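Local atomic coordinates of tricorn protease (Thermoplasma acidophilum, PDB entry 1K32), a protein that probably degrades peptides as a serine protease, working downstream of the proteasome, with beta-propeller domains that gate the way to its active site. Residues A350-T355 with G379-M384; T413-S418 with I435-P440; N431-A436 with G538-N543; Q452-Y457 with Y475-D480. All coordinates share one frame; numbering follows the deposited sequence.

Contact 1: residues A350-T355 with G379-M384; sequences AFIHGT and GNVFAM
A350 meets M384 at the start of the strand. Its CB lies 3.9 Å from M384 CE. The backbone joins in, because M384 CE is also 3.6 Å from A350 O. The methyl of the methionine therefore rests on both the side chain and the carbonyl of A350. F351 follows with its backbone only: its N is 3.7 Å from M384 CE. The ring of F351 leaves from the other side of the strand and packs on Y364 and K373. The M384 chain is bent at chi2 (-92°) and again at chi3. These two bends carry CE back over the A350-F351 peptide instead of letting the chain run straight on.

The two segments belong to neighbouring blades of a beta propeller. Strand 348-355 is second in its four-stranded antiparallel sheet, and 381-386 is the first strand of the next. The strands run nearly antiparallel, at 175°, but their axes stay 8.7 Å apart. They belong to separate sheets that pack through side chains.

I352 is the next residue to point across. With CG1 anti to the carbonyl carbon (chi1 -62°), the CG1-CD1 branch of I352 runs out toward V381 and M384. Its CD1 touches M384 CG at 4.0 Å, and the two chains slide past each other in opposite directions. CG1 of I352 reaches V381 CG1 at 4.2 Å. D359 accepts a hydrogen bond from V381 N, and R972 donates one to V381 O. V381 and M384 also pack on V395 of the next strand in their own blade.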
loop_
_atom_site.group_PDB
_atom_site.type_symbol
_atom_site.label_atom_id
_atom_site.label_comp_id
_atom_site.label_asym_id
_atom_site.label_seq_id
_atom_site.Cartn_x
_atom_site.Cartn_y
_atom_site.Cartn_z
ATOM N N ALA A 350 36.366 26.368 6.328
ATOM C CA ALA A 350 37.649 26.734 5.750
ATOM C C ALA A 350 37.354 27.178 4.315
ATOM O O ALA A 350 36.383 26.722 3.705
ATOM C CB ALA A 350 38.594 25.537 5.755
ATOM N N PHE A 351 38.175 28.072 3.777
ATOM C CA PHE A 351 37.952 28.549 2.421
ATOM C C PHE A 351 39.240 28.943 1.728
ATOM O O PHE A 351 40.259 29.196 2.371
ATOM C CB PHE A 351 36.985 29.746 2.433
ATOM C CG PHE A 351 37.485 30.935 3.222
ATOM C CD1 PHE A 351 38.447 31.795 2.685
ATOM C CD2 PHE A 351 37.000 31.192 4.504
ATOM C CE1 PHE A 351 38.918 32.896 3.415
ATOM C CE2 PHE A 351 37.460 32.285 5.243
ATOM C CZ PHE A 351 38.423 33.140 4.697
ATOM N N ILE A 352 39.188 28.969 0.407
ATOM C CA ILE A 352 40.326 29.386 -0.384
ATOM C C ILE A 352 39.955 30.769 -0.905
ATOM O O ILE A 352 38.865 30.976 -1.465
ATOM C CB ILE A 352 40.594 28.438 -1.562
ATOM C CG1 ILE A 352 40.917 27.035 -1.038
ATOM C CG2 ILE A 352 41.742 28.975 -2.413
ATOM C CD1 ILE A 352 42.117 26.982 -0.121
ATOM N N HIS A 353 40.857 31.718 -0.670
ATOM C CA HIS A 353 40.690 33.099 -1.097
ATOM C C HIS A 353 41.761 33.376 -2.147
ATOM O O HIS A 353 42.954 33.169 -1.902
ATOM C CB HIS A 353 40.853 34.046 0.102
ATOM C CG HIS A 353 40.646 35.487 -0.238
ATOM N ND1 HIS A 353 41.690 36.364 -0.427
ATOM C CD2 HIS A 353 39.515 36.189 -0.491
ATOM C CE1 HIS A 353 41.213 37.543 -0.787
ATOM N NE2 HIS A 353 39.896 37.463 -0.835
ATOM N N GLY A 354 41.329 33.826 -3.318
ATOM C CA GLY A 354 42.252 34.107 -4.391
ATOM C C GLY A 354 42.404 35.590 -4.639
ATOM O O GLY A 354 41.438 36.354 -4.578
ATOM N N THR A 355 43.640 35.989 -4.907
ATOM C CA THR A 355 43.981 37.376 -5.181
ATOM C C THR A 355 44.885 37.352 -6.400
ATOM O O THR A 355 45.193 36.293 -6.939
ATOM C CB THR A 355 44.768 38.017 -4.016
ATOM O OG1 THR A 355 46.026 37.345 -3.861
ATOM C CG2 THR A 355 43.996 37.903 -2.719
ATOM N N GLY A 379 49.632 28.844 -4.324
ATOM C CA GLY A 379 49.653 28.738 -5.772
ATOM C C GLY A 379 48.228 28.832 -6.283
ATOM O O GLY A 379 47.392 29.512 -5.681
ATOM N N ASN A 380 47.944 28.169 -7.398
ATOM C CA ASN A 380 46.595 28.169 -7.951
ATOM C C ASN A 380 45.959 26.836 -7.530
ATOM O O ASN A 380 46.249 25.774 -8.087
ATOM C CB ASN A 380 46.632 28.320 -9.483
ATOM C CG ASN A 380 47.367 29.587 -9.941
ATOM O OD1 ASN A 380 47.199 30.661 -9.366
ATOM N ND2 ASN A 380 48.169 29.460 -10.993
ATOM N N VAL A 381 45.107 26.915 -6.516
ATOM C CA VAL A 381 44.426 25.761 -5.933
ATOM C C VAL A 381 43.194 25.308 -6.721
ATOM O O VAL A 381 42.386 26.130 -7.167
ATOM C CB VAL A 381 44.015 26.088 -4.472
ATOM C CG1 VAL A 381 43.215 24.934 -3.862
ATOM C CG2 VAL A 381 45.278 26.368 -3.633
ATOM N N PHE A 382 43.059 24.000 -6.903
ATOM C CA PHE A 382 41.907 23.462 -7.624
ATOM C C PHE A 382 41.112 22.431 -6.842
ATOM O O PHE A 382 40.129 21.886 -7.348
ATOM C CB PHE A 382 42.340 22.881 -8.971
ATOM C CG PHE A 382 42.664 23.933 -9.986
ATOM C CD1 PHE A 382 43.921 24.529 -10.014
ATOM C CD2 PHE A 382 41.686 24.389 -10.863
ATOM C CE1 PHE A 382 44.201 25.567 -10.891
ATOM C CE2 PHE A 382 41.954 25.427 -11.743
ATOM C CZ PHE A 382 43.221 26.020 -11.756
ATOM N N ALA A 383 41.530 22.176 -5.606
ATOM C CA ALA A 383 40.848 21.221 -4.737
ATOM C C ALA A 383 41.240 21.465 -3.285
ATOM O O ALA A 383 42.395 21.767 -2.983
ATOM C CB ALA A 383 41.204 19.771 -5.139
ATOM N N MET A 384 40.272 21.333 -2.387
ATOM C CA MET A 384 40.538 21.527 -0.970
ATOM C C MET A 384 39.583 20.707 -0.105
ATOM O O MET A 384 38.394 20.608 -0.388
ATOM C CB MET A 384 40.434 23.008 -0.611
ATOM C CG MET A 384 40.884 23.339 0.798
ATOM S SD MET A 384 39.522 23.291 1.952
ATOM C CE MET A 384 38.960 24.989 1.893
#

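Contact 2: residues T413-S418 with I435-P440; sequences TVIERS and IAYGFP
The F439 ring has the carboxylate of E416 stacked over one face. The two planes are 18° apart, and E416 OE1 sits 3.6 Å above the ring, offset toward its rim. At the ring edge, in plane, is the carbonyl oxygen of R417, 3.8 Å from F439 CZ. F439 also stacks with H455. The Y437 ring meets the same carboxylate differently. E416 OE2 lies at its edge, in plane, and the carboxylate stands nearly upright to the ring (89°). Y437 OH donates to E416 OE2; the modelled length of 2.3 Å is very short, so its exact value is doubtful. The E416 chain is extended, with CG anti to the backbone N, which carries the carboxylate across to both rings. An alanine at F439 is likely to leave one side of the E416 carboxylate without its stacking partner and the group freer to turn.

Nearer the start of both strands, I415 CD1 touches I435 CD1 at 3.8 Å, while I415 CG2 lies 3.7 Å from Y437 OH. At the other end, S418 OG donates to P440 O over 2.8 Å, from 43° above the carbonyl plane. OG also bonds to E420 N.

I415 and E416 both face I402 in a classic beta bulge, and both side chains point to 435-440. Here the fourth strand of one propeller blade packs on the second strand of the next.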
loop_
_atom_site.group_PDB
_atom_site.type_symbol
_atom_site.label_atom_id
_atom_site.label_comp_id
_atom_site.label_asym_id
_atom_site.label_seq_id
_atom_site.Cartn_x
_atom_site.Cartn_y
_atom_site.Cartn_z
ATOM N N THR A 413 52.636 21.646 4.089
ATOM C CA THR A 413 53.625 20.589 3.968
ATOM C C THR A 413 53.295 19.797 2.710
ATOM O O THR A 413 52.244 19.166 2.634
ATOM C CB THR A 413 53.576 19.652 5.186
ATOM O OG1 THR A 413 53.770 20.416 6.381
ATOM C CG2 THR A 413 54.644 18.568 5.079
ATOM N N VAL A 414 54.185 19.849 1.723
ATOM C CA VAL A 414 53.989 19.126 0.471
ATOM C C VAL A 414 54.110 17.629 0.721
ATOM O O VAL A 414 55.103 17.158 1.281
ATOM C CB VAL A 414 55.038 19.542 -0.602
ATOM C CG1 VAL A 414 54.894 18.662 -1.852
ATOM C CG2 VAL A 414 54.855 21.013 -0.969
ATOM N N ILE A 415 53.086 16.881 0.326
ATOM C CA ILE A 415 53.119 15.440 0.517
ATOM C C ILE A 415 53.830 14.789 -0.652
ATOM O O ILE A 415 54.761 13.999 -0.477
ATOM C CB ILE A 415 51.698 14.844 0.605
ATOM C CG1 ILE A 415 50.999 15.338 1.876
ATOM C CG2 ILE A 415 51.778 13.324 0.572
ATOM C CD1 ILE A 415 49.502 15.051 1.912
ATOM N N GLU A 416 53.378 15.122 -1.853
ATOM C CA GLU A 416 53.954 14.552 -3.052
ATOM C C GLU A 416 53.613 15.446 -4.234
ATOM O O GLU A 416 52.665 16.233 -4.182
ATOM C CB GLU A 416 53.403 13.133 -3.272
ATOM C CG GLU A 416 54.224 12.294 -4.230
ATOM C CD GLU A 416 53.810 10.832 -4.256
ATOM O OE1 GLU A 416 54.495 10.039 -4.928
ATOM O OE2 GLU A 416 52.806 10.470 -3.609
ATOM N N ARG A 417 54.401 15.334 -5.291
ATOM C CA ARG A 417 54.179 16.130 -6.474
ATOM C C ARG A 417 54.210 15.272 -7.733
ATOM O O ARG A 417 55.166 14.540 -7.978
ATOM C CB ARG A 417 55.243 17.221 -6.564
ATOM C CG ARG A 417 55.078 18.148 -7.735
ATOM C CD ARG A 417 56.183 19.183 -7.748
ATOM N NE ARG A 417 55.961 20.182 -8.785
ATOM C CZ ARG A 417 56.733 21.245 -8.975
ATOM N NH1 ARG A 417 56.450 22.100 -9.947
ATOM N NH2 ARG A 417 57.782 21.454 -8.191
ATOM N N SER A 418 53.150 15.362 -8.524
ATOM C CA SER A 418 53.073 14.611 -9.770
ATOM C C SER A 418 53.760 15.437 -10.832
ATOM O O SER A 418 53.828 16.660 -10.726
ATOM C CB SER A 418 51.614 14.387 -10.177
ATOM O OG SER A 418 51.508 13.925 -11.523
ATOM N N ILE A 435 45.894 9.822 4.222
ATOM C CA ILE A 435 45.396 10.618 3.115
ATOM C C ILE A 435 45.635 9.749 1.884
ATOM O O ILE A 435 46.774 9.414 1.557
ATOM C CB ILE A 435 46.164 11.966 2.994
ATOM C CG1 ILE A 435 46.047 12.747 4.313
ATOM C CG2 ILE A 435 45.610 12.794 1.832
ATOM C CD1 ILE A 435 46.792 14.073 4.344
ATOM N N ALA A 436 44.556 9.345 1.226
ATOM C CA ALA A 436 44.671 8.522 0.028
ATOM C C ALA A 436 44.345 9.418 -1.151
ATOM O O ALA A 436 43.405 10.210 -1.090
ATOM C CB ALA A 436 43.692 7.351 0.091
ATOM N N TYR A 437 45.113 9.286 -2.226
ATOM C CA TYR A 437 44.907 10.120 -3.400
ATOM C C TYR A 437 45.356 9.461 -4.702
ATOM O O TYR A 437 46.275 8.634 -4.709
ATOM C CB TYR A 437 45.659 11.441 -3.214
ATOM C CG TYR A 437 47.128 11.256 -2.882
ATOM C CD1 TYR A 437 48.102 11.279 -3.878
ATOM C CD2 TYR A 437 47.540 11.042 -1.568
ATOM C CE1 TYR A 437 49.459 11.093 -3.575
ATOM C CE2 TYR A 437 48.900 10.850 -1.246
ATOM C CZ TYR A 437 49.846 10.874 -2.255
ATOM O OH TYR A 437 51.171 10.633 -1.948
ATOM N N GLY A 438 44.680 9.820 -5.797
ATOM C CA GLY A 438 45.032 9.309 -7.108
ATOM C C GLY A 438 46.275 10.049 -7.585
ATOM O O GLY A 438 46.290 11.290 -7.665
ATOM N N PHE A 439 47.321 9.296 -7.907
ATOM C CA PHE A 439 48.580 9.889 -8.333
ATOM C C PHE A 439 48.878 9.707 -9.823
ATOM O O PHE A 439 49.217 8.614 -10.271
ATOM C CB PHE A 439 49.714 9.315 -7.462
ATOM C CG PHE A 439 51.054 9.951 -7.715
ATOM C CD1 PHE A 439 52.015 9.297 -8.469
ATOM C CD2 PHE A 439 51.340 11.215 -7.214
ATOM C CE1 PHE A 439 53.254 9.893 -8.722
ATOM C CE2 PHE A 439 52.573 11.828 -7.457
ATOM C CZ PHE A 439 53.537 11.166 -8.214
ATOM N N PRO A 440 48.721 10.780 -10.626
ATOM C CA PRO A 440 49.001 10.635 -12.059
ATOM C C PRO A 440 50.491 10.451 -12.327
ATOM O O PRO A 440 51.344 11.087 -11.697
ATOM C CB PRO A 440 48.414 11.909 -12.677
ATOM C CG PRO A 440 48.371 12.878 -11.548
ATOM C CD PRO A 440 48.038 12.054 -10.340
#

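Contact 3: residues N431-A436 with G538-N543; sequences NSRFIA and GEYDLN
Y540 reaches from its loop toward the turn that leads into strand 434-441, and its CB already points that way. CG stands anti to the carbonyl carbon (chi1 -79°), which brings the ring face to the edge of F434. Y540 CG is 3.9 Å from F434 CZ. CD1 comes next, over one face of the R433 guanidinium and 3.6 Å from R433 NH2. CE1 of Y540 lies 3.7 Å from F434 CZ, and CZ of Y540 lies 3.7 Å from F434 CE1. At the tip, Y540 OH takes a weak hydrogen bond from N431 ND2 (3.3 Å, 123° at the hydrogen). Its stronger partner is S483 O. The F434 ring thus comes edge first onto the face of Y540 in a T-shaped stack, with planes 85° apart and the F434 and Y540 centroids 4.9 Å apart.

The 538-543 loop joins the third and fourth strands of one propeller blade. It bends back over the turn between the first two strands of the blade before it. A leucine in place of Y540 would probably leave the edge of F434 without its aromatic face and N431 ND2 without this acceptor.

Salt bridges to D458 and E460 hold the guanidinium of R433, and R433 CG covers one face of the F434 ring. L542 CD1 touches F434 CD2 at 3.8 Å. N431 OD1 accepts from R433 N in an Asx turn, which fixes the amide beside the tyrosine.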
loop_
_atom_site.group_PDB
_atom_site.type_symbol
_atom_site.label_atom_id
_atom_site.label_comp_id
_atom_site.label_asym_id
_atom_site.label_seq_id
_atom_site.Cartn_x
_atom_site.Cartn_y
_atom_site.Cartn_z
ATOM N N ASN A 431 39.947 9.109 11.290
ATOM C CA ASN A 431 40.808 9.320 12.446
ATOM C C ASN A 431 41.951 10.283 12.094
ATOM O O ASN A 431 42.904 10.438 12.861
ATOM C CB ASN A 431 41.373 7.988 12.963
ATOM C CG ASN A 431 42.233 7.276 11.940
ATOM O OD1 ASN A 431 42.682 7.873 10.966
ATOM N ND2 ASN A 431 42.478 5.990 12.168
ATOM N N SER A 432 41.840 10.917 10.927
ATOM C CA SER A 432 42.825 11.898 10.450
ATOM C C SER A 432 44.253 11.387 10.286
ATOM O O SER A 432 45.194 12.176 10.200
ATOM C CB SER A 432 42.829 13.112 11.387
ATOM O OG SER A 432 41.526 13.666 11.505
ATOM N N ARG A 433 44.424 10.073 10.214
ATOM C CA ARG A 433 45.762 9.511 10.082
ATOM C C ARG A 433 46.294 9.293 8.656
ATOM O O ARG A 433 47.497 9.435 8.418
ATOM C CB ARG A 433 45.849 8.200 10.859
ATOM C CG ARG A 433 47.178 7.498 10.681
ATOM C CD ARG A 433 47.458 6.527 11.806
ATOM N NE ARG A 433 48.666 5.762 11.538
ATOM C CZ ARG A 433 49.154 4.829 12.347
ATOM N NH1 ARG A 433 50.263 4.177 12.016
ATOM N NH2 ARG A 433 48.537 4.554 13.489
ATOM N N PHE A 434 45.413 8.957 7.718
ATOM C CA PHE A 434 45.842 8.701 6.349
ATOM C C PHE A 434 45.174 9.602 5.313
ATOM O O PHE A 434 44.040 10.068 5.489
ATOM C CB PHE A 434 45.555 7.242 5.948
ATOM C CG PHE A 434 45.896 6.234 7.002
ATOM C CD1 PHE A 434 44.921 5.750 7.864
ATOM C CD2 PHE A 434 47.196 5.752 7.129
ATOM C CE1 PHE A 434 45.239 4.796 8.838
ATOM C CE2 PHE A 434 47.517 4.800 8.100
ATOM C CZ PHE A 434 46.543 4.325 8.950
ATOM N N ILE A 435 45.894 9.822 4.222
ATOM C CA ILE A 435 45.396 10.618 3.115
ATOM C C ILE A 435 45.635 9.749 1.884
ATOM O O ILE A 435 46.774 9.414 1.557
ATOM C CB ILE A 435 46.164 11.966 2.994
ATOM C CG1 ILE A 435 46.047 12.747 4.313
ATOM C CG2 ILE A 435 45.610 12.794 1.832
ATOM C CD1 ILE A 435 46.792 14.073 4.344
ATOM N N ALA A 436 44.556 9.345 1.226
ATOM C CA ALA A 436 44.671 8.522 0.028
ATOM C C ALA A 436 44.345 9.418 -1.151
ATOM O O ALA A 436 43.405 10.210 -1.090
ATOM C CB ALA A 436 43.692 7.351 0.091
ATOM N N GLY A 538 45.960 -7.629 14.805
ATOM C CA GLY A 538 46.925 -7.118 13.857
ATOM C C GLY A 538 46.976 -5.606 13.925
ATOM O O GLY A 538 45.980 -4.952 14.254
ATOM N N GLU A 539 48.145 -5.054 13.614
ATOM C CA GLU A 539 48.374 -3.608 13.616
ATOM C C GLU A 539 48.366 -3.080 12.170
ATOM O O GLU A 539 48.514 -3.852 11.224
ATOM C CB GLU A 539 49.735 -3.313 14.260
ATOM C CG GLU A 539 50.169 -1.856 14.189
ATOM C CD GLU A 539 51.584 -1.632 14.708
ATOM O OE1 GLU A 539 52.539 -2.175 14.107
ATOM O OE2 GLU A 539 51.744 -0.908 15.718
ATOM N N TYR A 540 48.183 -1.774 11.999
ATOM C CA TYR A 540 48.211 -1.186 10.660
ATOM C C TYR A 540 49.556 -1.538 10.036
ATOM O O TYR A 540 50.575 -1.579 10.722
ATOM C CB TYR A 540 48.131 0.341 10.712
ATOM C CG TYR A 540 46.769 0.940 10.935
ATOM C CD1 TYR A 540 46.599 1.964 11.868
ATOM C CD2 TYR A 540 45.657 0.542 10.174
ATOM C CE1 TYR A 540 45.372 2.579 12.040
ATOM C CE2 TYR A 540 44.418 1.155 10.340
ATOM C CZ TYR A 540 44.288 2.176 11.273
ATOM O OH TYR A 540 43.101 2.839 11.440
ATOM N N ASP A 541 49.553 -1.781 8.733
ATOM C CA ASP A 541 50.774 -2.087 7.996
ATOM C C ASP A 541 50.431 -1.857 6.529
ATOM O O ASP A 541 49.839 -2.723 5.884
ATOM C CB ASP A 541 51.194 -3.537 8.216
ATOM C CG ASP A 541 52.490 -3.874 7.514
ATOM O OD1 ASP A 541 53.054 -2.983 6.849
ATOM O OD2 ASP A 541 52.946 -5.031 7.628
ATOM N N LEU A 542 50.797 -0.684 6.019
ATOM C CA LEU A 542 50.496 -0.312 4.646
ATOM C C LEU A 542 51.466 -0.845 3.603
ATOM O O LEU A 542 51.299 -0.587 2.420
ATOM C CB LEU A 542 50.398 1.210 4.524
ATOM C CG LEU A 542 49.491 1.948 5.519
ATOM C CD1 LEU A 542 49.117 3.306 4.943
ATOM C CD2 LEU A 542 48.242 1.162 5.786
ATOM N N ASN A 543 52.479 -1.587 4.028
ATOM C CA ASN A 543 53.420 -2.146 3.066
ATOM C C ASN A 543 52.725 -3.196 2.204
ATOM O O ASN A 543 51.859 -3.939 2.690
ATOM C CB ASN A 543 54.605 -2.766 3.791
ATOM C CG ASN A 543 55.393 -1.745 4.580
ATOM O OD1 ASN A 543 55.463 -1.807 5.810
ATOM N ND2 ASN A 543 55.977 -0.787 3.878
#

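Contact 4: residues Q452-Y457 with Y475-D480; sequences QAIHVY and YAPAFD
The apolar contacts come from I454 and V456. I454 CD1 lies 4.1 Å from P477 CD. The same methyl rests on the backbone of Y475, 3.8 Å from its N and equally close to its CA. CG1 of I454 stands beside the backbone N, and a further bend at chi2 (-53°) sets CD1 against the Y475 main chain and the proline ring. Further along, V456 CG1 approaches F479 CZ at 4.5 Å, a loose contact. The methyl comes to the ring edge, near its plane. F479 has closer company in F434, and it also packs on A436 and L486.

Q452 adds a packing contact from a polar side chain. Its chain is extended, with CG anti to the backbone N, and its NE2 lies 3.7 Å from Y475 CB. NE2 gives its hydrogen bond to D474 O, the carbonyl just ahead of Y475, and so the amide is held across the start of the strand. The ring of Y475 leads away from 452-457. It stacks with Y491, and its OH bonds to Y559 O and S511 OG.

The strand axes approach to 8.2 Å and differ by 21° in direction. The pair is nearly parallel but lies in two sheets. Strand 451-458 is third in its blade, and 474-479 is the first strand of the next, which belongs to a WD40-like beta-propeller repeat. Such face-to-face packing of successive four-stranded blades is the hallmark of a beta propeller.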
loop_
_atom_site.group_PDB
_atom_site.type_symbol
_atom_site.label_atom_id
_atom_site.label_comp_id
_atom_site.label_asym_id
_atom_site.label_seq_id
_atom_site.Cartn_x
_atom_site.Cartn_y
_atom_site.Cartn_z
ATOM N N GLN A 452 47.195 6.308 -13.368
ATOM C CA GLN A 452 46.888 6.864 -12.068
ATOM C C GLN A 452 46.818 5.729 -11.059
ATOM O O GLN A 452 46.000 4.815 -11.185
ATOM C CB GLN A 452 45.557 7.639 -12.073
ATOM C CG GLN A 452 45.276 8.344 -10.734
ATOM C CD GLN A 452 44.135 9.372 -10.804
ATOM O OE1 GLN A 452 44.213 10.359 -11.531
ATOM N NE2 GLN A 452 43.081 9.137 -10.039
ATOM N N ALA A 453 47.700 5.798 -10.072
ATOM C CA ALA A 453 47.760 4.824 -9.006
ATOM C C ALA A 453 47.323 5.516 -7.725
ATOM O O ALA A 453 47.486 6.721 -7.580
ATOM C CB ALA A 453 49.185 4.302 -8.856
ATOM N N ILE A 454 46.743 4.766 -6.806
ATOM C CA ILE A 454 46.336 5.342 -5.543
ATOM C C ILE A 454 47.541 5.312 -4.602
ATOM O O ILE A 454 48.202 4.287 -4.475
ATOM C CB ILE A 454 45.199 4.529 -4.885
ATOM C CG1 ILE A 454 43.949 4.560 -5.782
ATOM C CG2 ILE A 454 44.910 5.082 -3.474
ATOM C CD1 ILE A 454 43.491 5.945 -6.174
ATOM N N HIS A 455 47.847 6.446 -3.987
ATOM C CA HIS A 455 48.945 6.520 -3.016
ATOM C C HIS A 455 48.329 6.848 -1.670
ATOM O O HIS A 455 47.332 7.564 -1.602
ATOM C CB HIS A 455 49.938 7.630 -3.363
ATOM C CG HIS A 455 50.955 7.244 -4.385
ATOM N ND1 HIS A 455 50.966 6.011 -4.999
ATOM C CD2 HIS A 455 51.988 7.942 -4.919
ATOM C CE1 HIS A 455 51.961 5.965 -5.871
ATOM N NE2 HIS A 455 52.595 7.125 -5.842
ATOM N N VAL A 456 48.917 6.331 -0.599
ATOM C CA VAL A 456 48.396 6.621 0.722
ATOM C C VAL A 456 49.497 7.221 1.586
ATOM O O VAL A 456 50.586 6.649 1.712
ATOM C CB VAL A 456 47.860 5.363 1.410
ATOM C CG1 VAL A 456 47.348 5.726 2.798
ATOM C CG2 VAL A 456 46.767 4.737 0.556
ATOM N N TYR A 457 49.202 8.379 2.167
ATOM C CA TYR A 457 50.139 9.089 3.029
ATOM C C TYR A 457 49.803 8.861 4.500
ATOM O O TYR A 457 48.672 9.101 4.930
ATOM C CB TYR A 457 50.083 10.588 2.728
ATOM C CG TYR A 457 51.052 11.416 3.532
ATOM C CD1 TYR A 457 52.429 11.280 3.347
ATOM C CD2 TYR A 457 50.598 12.342 4.471
ATOM C CE1 TYR A 457 53.330 12.048 4.073
ATOM C CE2 TYR A 457 51.496 13.119 5.208
ATOM C CZ TYR A 457 52.860 12.963 5.000
ATOM O OH TYR A 457 53.761 13.708 5.724
ATOM N N TYR A 475 40.971 5.375 -8.933
ATOM C CA TYR A 475 40.473 6.643 -8.449
ATOM C C TYR A 475 39.442 6.538 -7.332
ATOM O O TYR A 475 39.212 5.462 -6.775
ATOM C CB TYR A 475 39.883 7.418 -9.649
ATOM C CG TYR A 475 38.784 6.665 -10.384
ATOM C CD1 TYR A 475 37.448 7.099 -10.337
ATOM C CD2 TYR A 475 39.067 5.483 -11.078
ATOM C CE1 TYR A 475 36.419 6.365 -10.966
ATOM C CE2 TYR A 475 38.047 4.743 -11.701
ATOM C CZ TYR A 475 36.735 5.184 -11.638
ATOM O OH TYR A 475 35.744 4.415 -12.213
ATOM N N ALA A 476 38.857 7.686 -6.994
ATOM C CA ALA A 476 37.824 7.773 -5.960
ATOM C C ALA A 476 38.085 7.021 -4.641
ATOM O O ALA A 476 37.229 6.276 -4.160
ATOM C CB ALA A 476 36.450 7.329 -6.565
ATOM N N PRO A 477 39.273 7.200 -4.033
ATOM C CA PRO A 477 39.508 6.487 -2.766
ATOM C C PRO A 477 38.551 6.942 -1.653
ATOM O O PRO A 477 38.178 8.113 -1.562
ATOM C CB PRO A 477 40.962 6.830 -2.432
ATOM C CG PRO A 477 41.135 8.222 -3.060
ATOM C CD PRO A 477 40.434 8.035 -4.408
ATOM N N ALA A 478 38.158 6.008 -0.801
ATOM C CA ALA A 478 37.274 6.320 0.314
ATOM C C ALA A 478 37.500 5.320 1.443
ATOM O O ALA A 478 37.422 4.107 1.221
ATOM C CB ALA A 478 35.810 6.290 -0.142
ATOM N N PHE A 479 37.825 5.821 2.637
ATOM C CA PHE A 479 38.035 4.957 3.800
ATOM C C PHE A 479 36.687 4.677 4.456
ATOM O O PHE A 479 35.768 5.461 4.318
ATOM C CB PHE A 479 38.929 5.626 4.861
ATOM C CG PHE A 479 40.344 5.837 4.429
ATOM C CD1 PHE A 479 40.756 7.063 3.924
ATOM C CD2 PHE A 479 41.263 4.805 4.517
ATOM C CE1 PHE A 479 42.067 7.259 3.508
ATOM C CE2 PHE A 479 42.578 4.981 4.107
ATOM C CZ PHE A 479 42.985 6.216 3.599
ATOM N N ASP A 480 36.567 3.553 5.154
ATOM C CA ASP A 480 35.321 3.268 5.860
ATOM C C ASP A 480 35.378 4.050 7.175
ATOM O O ASP A 480 36.443 4.534 7.572
ATOM C CB ASP A 480 35.141 1.757 6.113
ATOM C CG ASP A 480 36.352 1.109 6.768
ATOM O OD1 ASP A 480 36.343 -0.134 6.914
ATOM O OD2 ASP A 480 37.307 1.821 7.137
#

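All four contacts join neighbouring blades of one propeller. Contacts 1 and 4 are buried and almost wholly apolar. Contact 2 is partly buried and relies on a carboxylate between aromatic rings. Contact 3 is also partly buried, but a loop replaces one of the strands, and aromatic packing is mixed with a weak polar bond. Contacts 1 and 2 lie on the first and last strands of the same blade, with centres about 17 Å apart. Strand 434-441 serves both contact 2 and contact 3, and it pairs with strand 451-458 of contact 4. Contacts 2 and 4 meet where H455 packs on E416 and F439; contacts 3 and 4 meet where F434 packs on F479.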